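Local coordinates for protein glucose-6-phosphate 1-dehydrogenase (Kluyveromyces lactis, PDB 7E6I) that catalyses the NADP-dependent oxidation of D-glucose 6-phosphate to 6-phospho-D-glucono-1,5-lactone, the first step of the oxidative pentose phosphate pathway, at residues A[32-37]-A[71-76]; A[63-68]-A[78-83]; A[117-122]-A[417-422]; A[9-14]-A[36-41]. One frame throughout, in Å; residues are numbered along the deposited sequence.

Contact 1. Residues A[32-37]-A[71-76]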
loop_
_atom_site.group_PDB
_atom_site.type_symbol
_atom_site.label_atom_id
_atom_site.label_comp_id
_atom_site.label_asym_id
_atom_site.label_seq_id
_atom_site.Cartn_x
_atom_site.Cartn_y
_atom_site.Cartn_z
ATOM N N LEU A 32 3.530 -16.108 9.429
ATOM C CA LEU A 32 2.365 -16.295 10.281
ATOM C C LEU A 32 2.430 -17.634 11.006
ATOM O O LEU A 32 2.105 -17.717 12.201
ATOM C CB LEU A 32 1.094 -16.201 9.443
ATOM C CG LEU A 32 0.558 -14.809 9.119
ATOM C CD1 LEU A 32 -0.539 -14.894 8.059
ATOM C CD2 LEU A 32 0.025 -14.167 10.365
ATOM N N TYR A 33 2.860 -18.694 10.304
ATOM C CA TYR A 33 2.950 -20.011 10.932
ATOM C C TYR A 33 4.074 -20.044 11.961
ATOM O O TYR A 33 3.880 -20.492 13.100
ATOM C CB TYR A 33 3.157 -21.101 9.871
ATOM C CG TYR A 33 3.335 -22.482 10.476
ATOM C CD1 TYR A 33 2.229 -23.245 10.850
ATOM C CD2 TYR A 33 4.603 -23.017 10.698
ATOM C CE1 TYR A 33 2.383 -24.509 11.420
ATOM C CE2 TYR A 33 4.763 -24.275 11.273
ATOM C CZ TYR A 33 3.647 -25.012 11.626
ATOM O OH TYR A 33 3.788 -26.259 12.189
ATOM N N ARG A 34 5.250 -19.545 11.573
ATOM C CA ARG A 34 6.427 -19.583 12.432
ATOM C C ARG A 34 6.178 -18.894 13.767
ATOM O O ARG A 34 6.687 -19.337 14.802
ATOM C CB ARG A 34 7.590 -18.940 11.687
ATOM C CG ARG A 34 8.817 -18.677 12.497
ATOM C CD ARG A 34 9.710 -17.660 11.797
ATOM N NE ARG A 34 9.171 -16.310 11.928
ATOM C CZ ARG A 34 9.173 -15.396 10.964
ATOM N NH1 ARG A 34 9.690 -15.667 9.771
ATOM N NH2 ARG A 34 8.650 -14.204 11.197
ATOM N N GLU A 35 5.381 -17.832 13.773
ATOM C CA GLU A 35 5.080 -17.109 14.995
ATOM C C GLU A 35 3.772 -17.563 15.628
ATOM O O GLU A 35 3.278 -16.915 16.554
ATOM C CB GLU A 35 5.063 -15.611 14.710
ATOM C CG GLU A 35 6.307 -15.135 13.963
ATOM C CD GLU A 35 7.511 -14.947 14.877
ATOM O OE1 GLU A 35 8.615 -14.669 14.357
ATOM O OE2 GLU A 35 7.348 -15.065 16.115
ATOM N N GLY A 36 3.203 -18.665 15.162
ATOM C CA GLY A 36 2.069 -19.233 15.858
ATOM C C GLY A 36 0.735 -18.624 15.520
ATOM O O GLY A 36 -0.203 -18.746 16.309
ATOM N N TYR A 37 0.604 -17.992 14.356
ATOM C CA TYR A 37 -0.653 -17.372 13.963
ATOM C C TYR A 37 -1.285 -18.042 12.754
ATOM O O TYR A 37 -2.256 -17.509 12.202
ATOM C CB TYR A 37 -0.442 -15.884 13.697
ATOM C CG TYR A 37 -0.200 -15.119 14.968
ATOM C CD1 TYR A 37 -1.265 -14.709 15.761
ATOM C CD2 TYR A 37 1.092 -14.821 15.388
ATOM C CE1 TYR A 37 -1.054 -14.009 16.929
ATOM C CE2 TYR A 37 1.317 -14.127 16.559
ATOM C CZ TYR A 37 0.240 -13.722 17.330
ATOM O OH TYR A 37 0.450 -13.029 18.504
ATOM N N ALA A 71 19.188 -20.957 12.377
ATOM C CA ALA A 71 18.967 -22.386 12.205
ATOM C C ALA A 71 17.966 -22.939 13.212
ATOM O O ALA A 71 17.382 -24.001 12.969
ATOM C CB ALA A 71 20.292 -23.139 12.302
ATOM N N LYS A 72 17.740 -22.248 14.324
ATOM C CA LYS A 72 16.587 -22.568 15.143
ATOM C C LYS A 72 15.317 -22.409 14.307
ATOM O O LYS A 72 15.345 -21.880 13.199
ATOM C CB LYS A 72 16.539 -21.656 16.374
ATOM C CG LYS A 72 15.946 -22.264 17.639
ATOM C CD LYS A 72 16.232 -21.381 18.864
ATOM C CE LYS A 72 16.166 -22.193 20.150
ATOM N NZ LYS A 72 16.796 -23.540 19.978
ATOM N N ASP A 73 14.191 -22.869 14.862
ATOM C CA ASP A 73 12.896 -22.924 14.165
ATOM C C ASP A 73 13.007 -23.544 12.770
ATOM O O ASP A 73 12.152 -23.319 11.905
ATOM C CB ASP A 73 12.188 -21.539 14.129
ATOM C CG ASP A 73 12.787 -20.509 13.116
ATOM O OD1 ASP A 73 13.276 -20.879 12.027
ATOM O OD2 ASP A 73 12.741 -19.292 13.409
ATOM N N ASP A 74 14.044 -24.355 12.528
ATOM C CA ASP A 74 14.141 -25.085 11.267
ATOM C C ASP A 74 13.148 -26.236 11.197
ATOM O O ASP A 74 12.778 -26.654 10.097
ATOM C CB ASP A 74 15.557 -25.607 11.074
ATOM C CG ASP A 74 16.136 -25.215 9.745
ATOM O OD1 ASP A 74 15.426 -25.376 8.728
ATOM O OD2 ASP A 74 17.293 -24.742 9.722
ATOM N N ALA A 75 12.718 -26.770 12.342
ATOM C CA ALA A 75 11.604 -27.710 12.317
ATOM C C ALA A 75 10.337 -27.038 11.805
ATOM O O ALA A 75 9.541 -27.665 11.096
ATOM C CB ALA A 75 11.374 -28.302 13.705
ATOM N N LYS A 76 10.146 -25.757 12.136
ATOM C CA LYS A 76 8.984 -25.031 11.633
ATOM C C LYS A 76 9.022 -24.911 10.111
ATOM O O LYS A 76 7.985 -25.040 9.446
ATOM C CB LYS A 76 8.905 -23.648 12.286
ATOM C CG LYS A 76 8.995 -23.645 13.808
ATOM C CD LYS A 76 7.650 -23.336 14.449
ATOM C CE LYS A 76 7.841 -22.655 15.797
ATOM N NZ LYS A 76 8.941 -21.648 15.739
#
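Asp73, at the N-cap position of helix 74-83, meets Arg34 at the C-terminal end of helix 19-34 through carbon rather than through charge. Asp73 OD2 lies 3.8 Å from Arg34 CD, and the carboxylate and guanidinium planes stand 25° apart. The carboxylate makes no capping bond, and the charged groups stay apart, Asp73 OD2 being 4.9 Å from Arg34 NE. The guanidinium is engaged elsewhere: Arg34 NE and NH2 grip Glu35 OE1 side-on in a salt bridge, NE at 3.0 Å from above the carboxylate plane and NH2 on the anti lone pair, while NH1 bonds to the carbonyl oxygen of Lys66. Three residues on, in the first helical turn, Lys76 supplies both remaining contacts. Its chain, bent at chi2 and chi4, brings Lys76 NZ to 3.4 Å from Arg34 O, a weak hydrogen bond. The backbone oxygen of Lys76 approaches the ring of Tyr33 obliquely, 3.8 Å from CE2; with CG anti to its own backbone N (chi1 177°), that ring reaches across to helix 74-83. The carbonyl that Lys76 addresses belongs to the last helical residue, inside the Schellman motif that ends helix 19-34, where Gly36 N bonds to Tyr33 O and Tyr37 N to Leu32 O. The ammonium therefore lies near the negative end of the helix dipole, probably favourably, and Asp73 probably adds a longer-range attraction to Arg34.

Contact 2. Residues A[63-68]-A[78-83]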
loop_
_atom_site.group_PDB
_atom_site.type_symbol
_atom_site.label_atom_id
_atom_site.label_comp_id
_atom_site.label_asym_id
_atom_site.label_seq_id
_atom_site.Cartn_x
_atom_site.Cartn_y
_atom_site.Cartn_z
ATOM N N PRO A 63 13.803 -21.092 -0.392
ATOM C CA PRO A 63 14.851 -20.056 -0.346
ATOM C C PRO A 63 14.357 -18.698 0.088
ATOM O O PRO A 63 15.183 -17.801 0.281
ATOM C CB PRO A 63 15.372 -20.007 -1.786
ATOM C CG PRO A 63 15.057 -21.326 -2.332
ATOM C CD PRO A 63 13.755 -21.723 -1.724
ATOM N N PHE A 64 13.051 -18.507 0.247
ATOM C CA PHE A 64 12.514 -17.198 0.572
ATOM C C PHE A 64 11.838 -17.143 1.925
ATOM O O PHE A 64 11.571 -16.038 2.417
ATOM C CB PHE A 64 11.533 -16.745 -0.518
ATOM C CG PHE A 64 12.162 -16.657 -1.878
ATOM C CD1 PHE A 64 13.004 -15.606 -2.198
ATOM C CD2 PHE A 64 11.945 -17.651 -2.821
ATOM C CE1 PHE A 64 13.600 -15.532 -3.453
ATOM C CE2 PHE A 64 12.529 -17.584 -4.067
ATOM C CZ PHE A 64 13.357 -16.527 -4.388
ATOM N N LEU A 65 11.569 -18.287 2.545
ATOM C CA LEU A 65 11.083 -18.285 3.912
ATOM C C LEU A 65 12.118 -17.616 4.809
ATOM O O LEU A 65 13.325 -17.768 4.610
ATOM C CB LEU A 65 10.805 -19.711 4.372
ATOM C CG LEU A 65 10.011 -20.613 3.420
ATOM C CD1 LEU A 65 9.498 -21.837 4.169
ATOM C CD2 LEU A 65 8.850 -19.880 2.742
ATOM N N LYS A 66 11.644 -16.847 5.779
ATOM C CA LYS A 66 12.512 -16.064 6.644
ATOM C C LYS A 66 12.684 -16.778 7.977
ATOM O O LYS A 66 11.694 -17.136 8.620
ATOM C CB LYS A 66 11.931 -14.670 6.862
ATOM C CG LYS A 66 12.752 -13.559 6.252
ATOM C CD LYS A 66 12.380 -13.349 4.812
ATOM C CE LYS A 66 13.560 -12.792 4.035
ATOM N NZ LYS A 66 13.220 -12.522 2.610
ATOM N N LYS A 67 13.938 -16.999 8.379
ATOM C CA LYS A 67 14.259 -17.581 9.682
ATOM C C LYS A 67 14.913 -16.514 10.547
ATOM O O LYS A 67 16.145 -16.357 10.528
ATOM C CB LYS A 67 15.175 -18.803 9.558
ATOM C CG LYS A 67 14.790 -19.829 8.503
ATOM C CD LYS A 67 15.998 -20.176 7.639
ATOM C CE LYS A 67 16.775 -21.375 8.170
ATOM N NZ LYS A 67 17.935 -21.716 7.283
ATOM N N PRO A 68 14.141 -15.749 11.322
ATOM C CA PRO A 68 14.764 -14.767 12.218
ATOM C C PRO A 68 15.501 -15.409 13.380
ATOM O O PRO A 68 16.414 -14.784 13.933
ATOM C CB PRO A 68 13.576 -13.927 12.698
ATOM C CG PRO A 68 12.410 -14.860 12.625
ATOM C CD PRO A 68 12.677 -15.808 11.486
ATOM N N ASN A 78 10.318 -27.035 7.926
ATOM C CA ASN A 78 9.897 -28.316 7.365
ATOM C C ASN A 78 8.456 -28.628 7.734
ATOM O O ASN A 78 7.713 -29.191 6.923
ATOM C CB ASN A 78 10.828 -29.430 7.833
ATOM C CG ASN A 78 12.278 -29.132 7.534
ATOM O OD1 ASN A 78 12.635 -28.749 6.416
ATOM N ND2 ASN A 78 13.130 -29.305 8.535
ATOM N N GLU A 79 8.049 -28.273 8.953
ATOM C CA GLU A 79 6.646 -28.384 9.338
ATOM C C GLU A 79 5.750 -27.682 8.326
ATOM O O GLU A 79 4.790 -28.265 7.808
ATOM C CB GLU A 79 6.447 -27.774 10.720
ATOM C CG GLU A 79 6.431 -28.739 11.858
ATOM C CD GLU A 79 6.339 -28.019 13.180
ATOM O OE1 GLU A 79 7.141 -27.085 13.395
ATOM O OE2 GLU A 79 5.458 -28.371 13.993
ATOM N N PHE A 80 6.071 -26.419 8.026
ATOM C CA PHE A 80 5.254 -25.614 7.124
ATOM C C PHE A 80 5.210 -26.217 5.721
ATOM O O PHE A 80 4.131 -26.367 5.132
ATOM C CB PHE A 80 5.802 -24.189 7.087
ATOM C CG PHE A 80 5.129 -23.306 6.087
ATOM C CD1 PHE A 80 3.846 -22.832 6.315
ATOM C CD2 PHE A 80 5.775 -22.950 4.913
ATOM C CE1 PHE A 80 3.223 -22.019 5.396
ATOM C CE2 PHE A 80 5.153 -22.132 3.990
ATOM C CZ PHE A 80 3.876 -21.666 4.230
ATOM N N LEU A 81 6.380 -26.554 5.164
ATOM C CA LEU A 81 6.432 -27.117 3.817
ATOM C C LEU A 81 5.558 -28.358 3.705
ATOM O O LEU A 81 4.925 -28.592 2.671
ATOM C CB LEU A 81 7.879 -27.436 3.438
ATOM C CG LEU A 81 8.798 -26.215 3.314
ATOM C CD1 LEU A 81 10.101 -26.549 2.602
ATOM C CD2 LEU A 81 8.080 -25.112 2.575
ATOM N N SER A 82 5.484 -29.147 4.774
ATOM C CA SER A 82 4.656 -30.345 4.757
ATOM C C SER A 82 3.167 -30.033 4.666
ATOM O O SER A 82 2.389 -30.914 4.293
ATOM C CB SER A 82 4.932 -31.190 5.999
ATOM O OG SER A 82 3.941 -30.966 6.984
ATOM N N MET A 83 2.745 -28.815 5.004
ATOM C CA MET A 83 1.352 -28.416 4.822
ATOM C C MET A 83 1.057 -27.917 3.416
ATOM O O MET A 83 -0.114 -27.723 3.073
ATOM C CB MET A 83 0.979 -27.333 5.836
ATOM C CG MET A 83 1.791 -27.408 7.103
ATOM S SD MET A 83 1.456 -26.055 8.254
ATOM C CE MET A 83 -0.323 -26.078 8.330
#
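Leu65 points one methyl into the corner between Phe80 and Leu81, joining the loop after helix 54-61 to helix 74-83 within the Rossmann-type coenzyme domain. The leucine's CG is anti to its carbonyl carbon (chi1 -47°), and CD1 is the branch that does the touching. Leu65 CD1 comes to the Phe80 ring obliquely, 4.0 Å from Phe80 CD2, and the two side chains run slantwise to one another. The phenylalanine extends from the helix towards the loop, its CG anti to the backbone N (chi1 174°). The contact is wholly apolar, a single methyl shared by two successive helix residues, and all three side chains are buried. Phe30 of helix 19-34 extends the cluster: it touches Leu65, and its ring meets that of Phe80 with the planes inclined at about 55°. Through these residues the loop is packed against two helices at once. The side chain of Leu65 lies about 8 Å from that of Lys22, a probable NADP-binding residue. Leu81 starts out along the flank of the helix, but its end turns in far enough for Leu81 CD2 to meet the same methyl, 3.9 Å from Leu65 CD1.

Contact 3. Residues A[117-122]-A[417-422]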
loop_
_atom_site.group_PDB
_atom_site.type_symbol
_atom_site.label_atom_id
_atom_site.label_comp_id
_atom_site.label_asym_id
_atom_site.label_seq_id
_atom_site.Cartn_x
_atom_site.Cartn_y
_atom_site.Cartn_z
ATOM N N HIS A 117 -14.251 -23.375 5.169
ATOM C CA HIS A 117 -13.619 -22.060 5.262
ATOM C C HIS A 117 -12.485 -22.024 4.244
ATOM O O HIS A 117 -11.458 -22.686 4.434
ATOM C CB HIS A 117 -13.073 -21.795 6.662
ATOM C CG HIS A 117 -14.121 -21.625 7.716
ATOM N ND1 HIS A 117 -13.828 -21.675 9.062
ATOM C CD2 HIS A 117 -15.456 -21.413 7.628
ATOM C CE1 HIS A 117 -14.937 -21.493 9.759
ATOM N NE2 HIS A 117 -15.940 -21.334 8.912
ATOM N N ARG A 118 -12.654 -21.251 3.172
ATOM C CA ARG A 118 -11.723 -21.278 2.046
ATOM C C ARG A 118 -11.236 -19.877 1.698
ATOM O O ARG A 118 -12.044 -18.968 1.461
ATOM C CB ARG A 118 -12.377 -21.926 0.815
ATOM C CG ARG A 118 -12.955 -23.301 1.105
ATOM C CD ARG A 118 -13.651 -23.889 -0.088
ATOM N NE ARG A 118 -14.200 -25.209 0.209
ATOM C CZ ARG A 118 -15.280 -25.711 -0.376
ATOM N NH1 ARG A 118 -15.931 -25.003 -1.292
ATOM N NH2 ARG A 118 -15.705 -26.918 -0.052
ATOM N N LEU A 119 -9.915 -19.712 1.661
ATOM C CA LEU A 119 -9.282 -18.482 1.210
ATOM C C LEU A 119 -8.611 -18.755 -0.132
ATOM O O LEU A 119 -7.853 -19.721 -0.269
ATOM C CB LEU A 119 -8.264 -17.969 2.240
ATOM C CG LEU A 119 -7.544 -16.635 1.964
ATOM C CD1 LEU A 119 -8.543 -15.486 1.969
ATOM C CD2 LEU A 119 -6.406 -16.354 2.967
ATOM N N PHE A 120 -8.914 -17.926 -1.126
ATOM C CA PHE A 120 -8.270 -17.979 -2.435
ATOM C C PHE A 120 -7.407 -16.737 -2.601
ATOM O O PHE A 120 -7.934 -15.625 -2.721
ATOM C CB PHE A 120 -9.314 -18.068 -3.544
ATOM C CG PHE A 120 -10.161 -19.295 -3.472
ATOM C CD1 PHE A 120 -9.685 -20.512 -3.939
ATOM C CD2 PHE A 120 -11.427 -19.241 -2.914
ATOM C CE1 PHE A 120 -10.466 -21.654 -3.866
ATOM C CE2 PHE A 120 -12.214 -20.381 -2.837
ATOM C CZ PHE A 120 -11.733 -21.588 -3.307
ATOM N N TYR A 121 -6.090 -16.920 -2.604
ATOM C CA TYR A 121 -5.159 -15.827 -2.875
ATOM C C TYR A 121 -4.813 -15.834 -4.362
ATOM O O TYR A 121 -4.227 -16.801 -4.859
ATOM C CB TYR A 121 -3.892 -15.957 -2.024
ATOM C CG TYR A 121 -3.091 -14.679 -1.951
ATOM C CD1 TYR A 121 -2.539 -14.109 -3.104
ATOM C CD2 TYR A 121 -2.904 -14.024 -0.736
ATOM C CE1 TYR A 121 -1.821 -12.929 -3.046
ATOM C CE2 TYR A 121 -2.186 -12.839 -0.667
ATOM C CZ TYR A 121 -1.645 -12.294 -1.816
ATOM O OH TYR A 121 -0.930 -11.113 -1.741
ATOM N N LEU A 122 -5.139 -14.746 -5.062
ATOM C CA LEU A 122 -5.003 -14.701 -6.523
ATOM C C LEU A 122 -3.749 -13.914 -6.913
ATOM O O LEU A 122 -3.802 -12.743 -7.286
ATOM C CB LEU A 122 -6.258 -14.100 -7.153
ATOM C CG LEU A 122 -7.443 -15.005 -7.485
ATOM C CD1 LEU A 122 -7.801 -15.916 -6.335
ATOM C CD2 LEU A 122 -8.632 -14.157 -7.877
ATOM N N SER A 417 0.627 -9.345 7.883
ATOM C CA SER A 417 -0.466 -8.659 8.554
ATOM C C SER A 417 -1.752 -8.763 7.747
ATOM O O SER A 417 -2.837 -8.979 8.308
ATOM C CB SER A 417 -0.079 -7.194 8.781
ATOM O OG SER A 417 -1.179 -6.414 9.228
ATOM N N LEU A 418 -1.644 -8.637 6.422
ATOM C CA LEU A 418 -2.835 -8.535 5.592
ATOM C C LEU A 418 -3.526 -9.884 5.439
ATOM O O LEU A 418 -4.760 -9.961 5.479
ATOM C CB LEU A 418 -2.468 -7.951 4.230
ATOM C CG LEU A 418 -2.309 -6.430 4.238
ATOM C CD1 LEU A 418 -1.762 -5.921 2.913
ATOM C CD2 LEU A 418 -3.626 -5.762 4.578
ATOM N N ILE A 419 -2.756 -10.955 5.251
ATOM C CA ILE A 419 -3.355 -12.282 5.152
ATOM C C ILE A 419 -4.044 -12.645 6.460
ATOM O O ILE A 419 -5.180 -13.145 6.470
ATOM C CB ILE A 419 -2.288 -13.322 4.762
ATOM C CG1 ILE A 419 -1.913 -13.166 3.290
ATOM C CG2 ILE A 419 -2.787 -14.732 5.036
ATOM C CD1 ILE A 419 -0.710 -13.975 2.881
ATOM N N ARG A 420 -3.365 -12.396 7.583
ATOM C CA ARG A 420 -4.001 -12.530 8.888
ATOM C C ARG A 420 -5.360 -11.842 8.921
ATOM O O ARG A 420 -6.372 -12.458 9.285
ATOM C CB ARG A 420 -3.094 -11.955 9.967
ATOM C CG ARG A 420 -3.687 -12.088 11.355
ATOM C CD ARG A 420 -3.541 -13.507 11.813
ATOM N NE ARG A 420 -4.494 -13.929 12.843
ATOM C CZ ARG A 420 -4.585 -13.411 14.065
ATOM N NH1 ARG A 420 -3.791 -12.411 14.450
ATOM N NH2 ARG A 420 -5.485 -13.899 14.907
ATOM N N ASP A 421 -5.401 -10.558 8.531
ATOM C CA ASP A 421 -6.651 -9.802 8.594
ATOM C C ASP A 421 -7.734 -10.447 7.740
ATOM O O ASP A 421 -8.916 -10.470 8.123
ATOM C CB ASP A 421 -6.424 -8.363 8.141
ATOM C CG ASP A 421 -5.696 -7.530 9.171
ATOM O OD1 ASP A 421 -5.348 -8.075 10.245
ATOM O OD2 ASP A 421 -5.467 -6.325 8.899
ATOM N N ALA A 422 -7.350 -10.955 6.564
ATOM C CA ALA A 422 -8.290 -11.669 5.709
ATOM C C ALA A 422 -8.812 -12.926 6.401
ATOM O O ALA A 422 -10.021 -13.197 6.396
ATOM C CB ALA A 422 -7.620 -12.007 4.378
#
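A central strand of the parallel coenzyme-domain sheet, 117-122, packs here against helix 414-423, which belongs to the C-terminal part of the chain. Tyr121 and Ile419 make the closest approach, their side chains crossing at about a right angle. Ile419 comes to the edge of the tyrosine ring, near its plane, with CG1 and CD1 each 4.0 Å from Tyr121 CE2. Both branches of the isoleucine are used: CG1 lies anti to the carbonyl carbon (chi1 -74°) and serves the tyrosine, whereas Ile419 CG2 lies 4.5 Å from Leu119 CD2. The sheet is that of a Rossmann-type fold, with strand 117-122 between strands 10-14 and 146-152. Nearly 300 residues separate the two segments. The N-to-C directions of the short strand and helix segments differ by 145°, nearer antiparallel than parallel, and their axes approach to 10.9 Å. Toward the C-terminal end of the helix, Leu119 CD1 meets Ala422 CB at 4.3 Å. Leu32 and Ala28 of helix 19-34 also touch Ile419, and Tyr121 OH makes a weak hydrogen bond to Glu152 OE1. The side chain of Tyr121 lies about 5 Å from that of Leu20, probably part of the NADP site, and about 12 Å from the bound glucose 6-phosphate.

Contact 4. Residues A[9-14]-A[36-41]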
loop_
_atom_site.group_PDB
_atom_site.type_symbol
_atom_site.label_atom_id
_atom_site.label_comp_id
_atom_site.label_asym_id
_atom_site.label_seq_id
_atom_site.Cartn_x
_atom_site.Cartn_y
_atom_site.Cartn_z
ATOM N N THR A 9 -8.947 -24.737 7.597
ATOM C CA THR A 9 -9.050 -23.794 6.499
ATOM C C THR A 9 -8.127 -24.208 5.360
ATOM O O THR A 9 -6.977 -24.606 5.575
ATOM C CB THR A 9 -8.701 -22.389 6.976
ATOM O OG1 THR A 9 -7.651 -22.469 7.947
ATOM C CG2 THR A 9 -9.884 -21.795 7.645
ATOM N N VAL A 10 -8.639 -24.127 4.141
ATOM C CA VAL A 10 -7.839 -24.404 2.958
ATOM C C VAL A 10 -7.530 -23.075 2.280
ATOM O O VAL A 10 -8.435 -22.307 1.925
ATOM C CB VAL A 10 -8.535 -25.398 2.014
ATOM C CG1 VAL A 10 -10.020 -25.118 1.961
ATOM C CG2 VAL A 10 -7.900 -25.367 0.612
ATOM N N ILE A 11 -6.245 -22.790 2.139
ATOM C CA ILE A 11 -5.766 -21.617 1.434
ATOM C C ILE A 11 -5.221 -22.095 0.097
ATOM O O ILE A 11 -4.244 -22.852 0.058
ATOM C CB ILE A 11 -4.692 -20.881 2.249
ATOM C CG1 ILE A 11 -5.287 -20.346 3.554
ATOM C CG2 ILE A 11 -4.071 -19.764 1.450
ATOM C CD1 ILE A 11 -4.230 -19.935 4.584
ATOM N N THR A 12 -5.847 -21.667 -0.998
ATOM C CA THR A 12 -5.340 -21.937 -2.339
ATOM C C THR A 12 -4.697 -20.675 -2.901
ATOM O O THR A 12 -5.346 -19.628 -2.978
ATOM C CB THR A 12 -6.449 -22.417 -3.274
ATOM O OG1 THR A 12 -7.183 -23.476 -2.654
ATOM C CG2 THR A 12 -5.853 -22.912 -4.570
ATOM N N ILE A 13 -3.434 -20.784 -3.311
ATOM C CA ILE A 13 -2.687 -19.674 -3.905
ATOM C C ILE A 13 -2.626 -19.917 -5.407
ATOM O O ILE A 13 -1.834 -20.735 -5.885
ATOM C CB ILE A 13 -1.280 -19.535 -3.313
ATOM C CG1 ILE A 13 -1.340 -19.253 -1.815
ATOM C CG2 ILE A 13 -0.523 -18.410 -3.998
ATOM C CD1 ILE A 13 -1.376 -20.504 -0.979
ATOM N N PHE A 14 -3.449 -19.197 -6.157
ATOM C CA PHE A 14 -3.392 -19.261 -7.607
ATOM C C PHE A 14 -2.206 -18.458 -8.128
ATOM O O PHE A 14 -1.814 -17.441 -7.550
ATOM C CB PHE A 14 -4.690 -18.745 -8.216
ATOM C CG PHE A 14 -5.809 -19.754 -8.189
ATOM C CD1 PHE A 14 -6.580 -19.929 -7.049
ATOM C CD2 PHE A 14 -6.095 -20.520 -9.307
ATOM C CE1 PHE A 14 -7.615 -20.856 -7.029
ATOM C CE2 PHE A 14 -7.122 -21.442 -9.291
ATOM C CZ PHE A 14 -7.885 -21.614 -8.151
ATOM N N GLY A 36 3.203 -18.665 15.162
ATOM C CA GLY A 36 2.069 -19.233 15.858
ATOM C C GLY A 36 0.735 -18.624 15.520
ATOM O O GLY A 36 -0.203 -18.746 16.309
ATOM N N TYR A 37 0.604 -17.992 14.356
ATOM C CA TYR A 37 -0.653 -17.372 13.963
ATOM C C TYR A 37 -1.285 -18.042 12.754
ATOM O O TYR A 37 -2.256 -17.509 12.202
ATOM C CB TYR A 37 -0.442 -15.884 13.697
ATOM C CG TYR A 37 -0.200 -15.119 14.968
ATOM C CD1 TYR A 37 -1.265 -14.709 15.761
ATOM C CD2 TYR A 37 1.092 -14.821 15.388
ATOM C CE1 TYR A 37 -1.054 -14.009 16.929
ATOM C CE2 TYR A 37 1.317 -14.127 16.559
ATOM C CZ TYR A 37 0.240 -13.722 17.330
ATOM O OH TYR A 37 0.450 -13.029 18.504
ATOM N N LEU A 38 -0.762 -19.193 12.327
ATOM C CA LEU A 38 -1.388 -20.016 11.298
ATOM C C LEU A 38 -1.642 -21.397 11.886
ATOM O O LEU A 38 -0.697 -22.086 12.294
ATOM C CB LEU A 38 -0.520 -20.107 10.036
ATOM C CG LEU A 38 -1.247 -20.631 8.791
ATOM C CD1 LEU A 38 -2.447 -19.773 8.429
ATOM C CD2 LEU A 38 -0.287 -20.714 7.627
ATOM N N ASN A 39 -2.912 -21.790 11.929
ATOM C CA ASN A 39 -3.289 -23.058 12.534
ATOM C C ASN A 39 -2.633 -24.217 11.785
ATOM O O ASN A 39 -2.620 -24.227 10.547
ATOM C CB ASN A 39 -4.809 -23.202 12.517
ATOM C CG ASN A 39 -5.298 -24.391 13.304
ATOM O OD1 ASN A 39 -4.857 -25.516 13.095
ATOM N ND2 ASN A 39 -6.239 -24.150 14.204
ATOM N N PRO A 40 -2.087 -25.210 12.500
ATOM C CA PRO A 40 -1.398 -26.322 11.820
ATOM C C PRO A 40 -2.314 -27.218 11.009
ATOM O O PRO A 40 -1.810 -27.985 10.181
ATOM C CB PRO A 40 -0.752 -27.096 12.977
ATOM C CG PRO A 40 -0.688 -26.114 14.109
ATOM C CD PRO A 40 -1.928 -25.285 13.959
ATOM N N THR A 41 -3.631 -27.153 11.210
ATOM C CA THR A 41 -4.575 -27.912 10.401
ATOM C C THR A 41 -4.949 -27.212 9.106
ATOM O O THR A 41 -5.987 -27.533 8.517
ATOM C CB THR A 41 -5.839 -28.204 11.206
ATOM O OG1 THR A 41 -6.653 -27.029 11.261
ATOM C CG2 THR A 41 -5.469 -28.635 12.605
#
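Two torsion choices bring Ile11 and Leu38 together: chi2 of Ile11 is extended at 165°, carrying CD1 outward from the strand, while Leu38 has CG anti to its backbone N (chi1 -165°), so that its end comes nearer to strand 10-14. Ile11 CD1 and Leu38 CD1 meet at 4.2 Å between the first strand of the Rossmann-type sheet and the loop that follows helix 19-34. This loop is the return limb of a beta-alpha-beta crossover, leading from strand 10-14 through the helix to the neighbouring parallel strand 43-48. Leu29 of the same helix also packs on Ile11. Near the start of the strand the backbones draw together, with Thr9 N 4.2 Å from Thr41 O. The loop is shaped by an Asx turn: Asn39 OD1 accepts from Thr41 N at 2.8 Å, nearly straight at 171° and in the carbonyl plane on a lone pair. Thr41 OG1 reaches Asn39 OD1 at 3.0 Å from above that plane; Thr41 OG1 is also hydrogen-bonded to Asn8 N. Asn39 ND2 bonds to Asp6 OD1. Across the contact, then, one methyl pair meets beside the Thr9 and Thr41 backbones, while the polar bonds fix the turn and tie it to residues leading into the strand.

Contacts 1, 2 and 4 lie within the coenzyme domain, whereas contact 3 ties that domain to a helix from the C-terminal part of the chain and sits nearest the chain's centre. Contacts 1 and 2 share helix 74-83, and contacts 1 and 4 share Gly36 and Tyr37. Contacts 3 and 4 use adjacent strands of one sheet, with Tyr121 N 2.8 Å from Thr12 O, a probable hydrogen bond. All four are largely buried: 2 and 3 wholly so and apolar, 1 and 4 with one partly exposed residue each. Contact 4 adds a polar turn to a methyl contact, and contact 1, farthest from the centre, mixes a weak lysine-to-carbonyl bond with ring and aliphatic contacts.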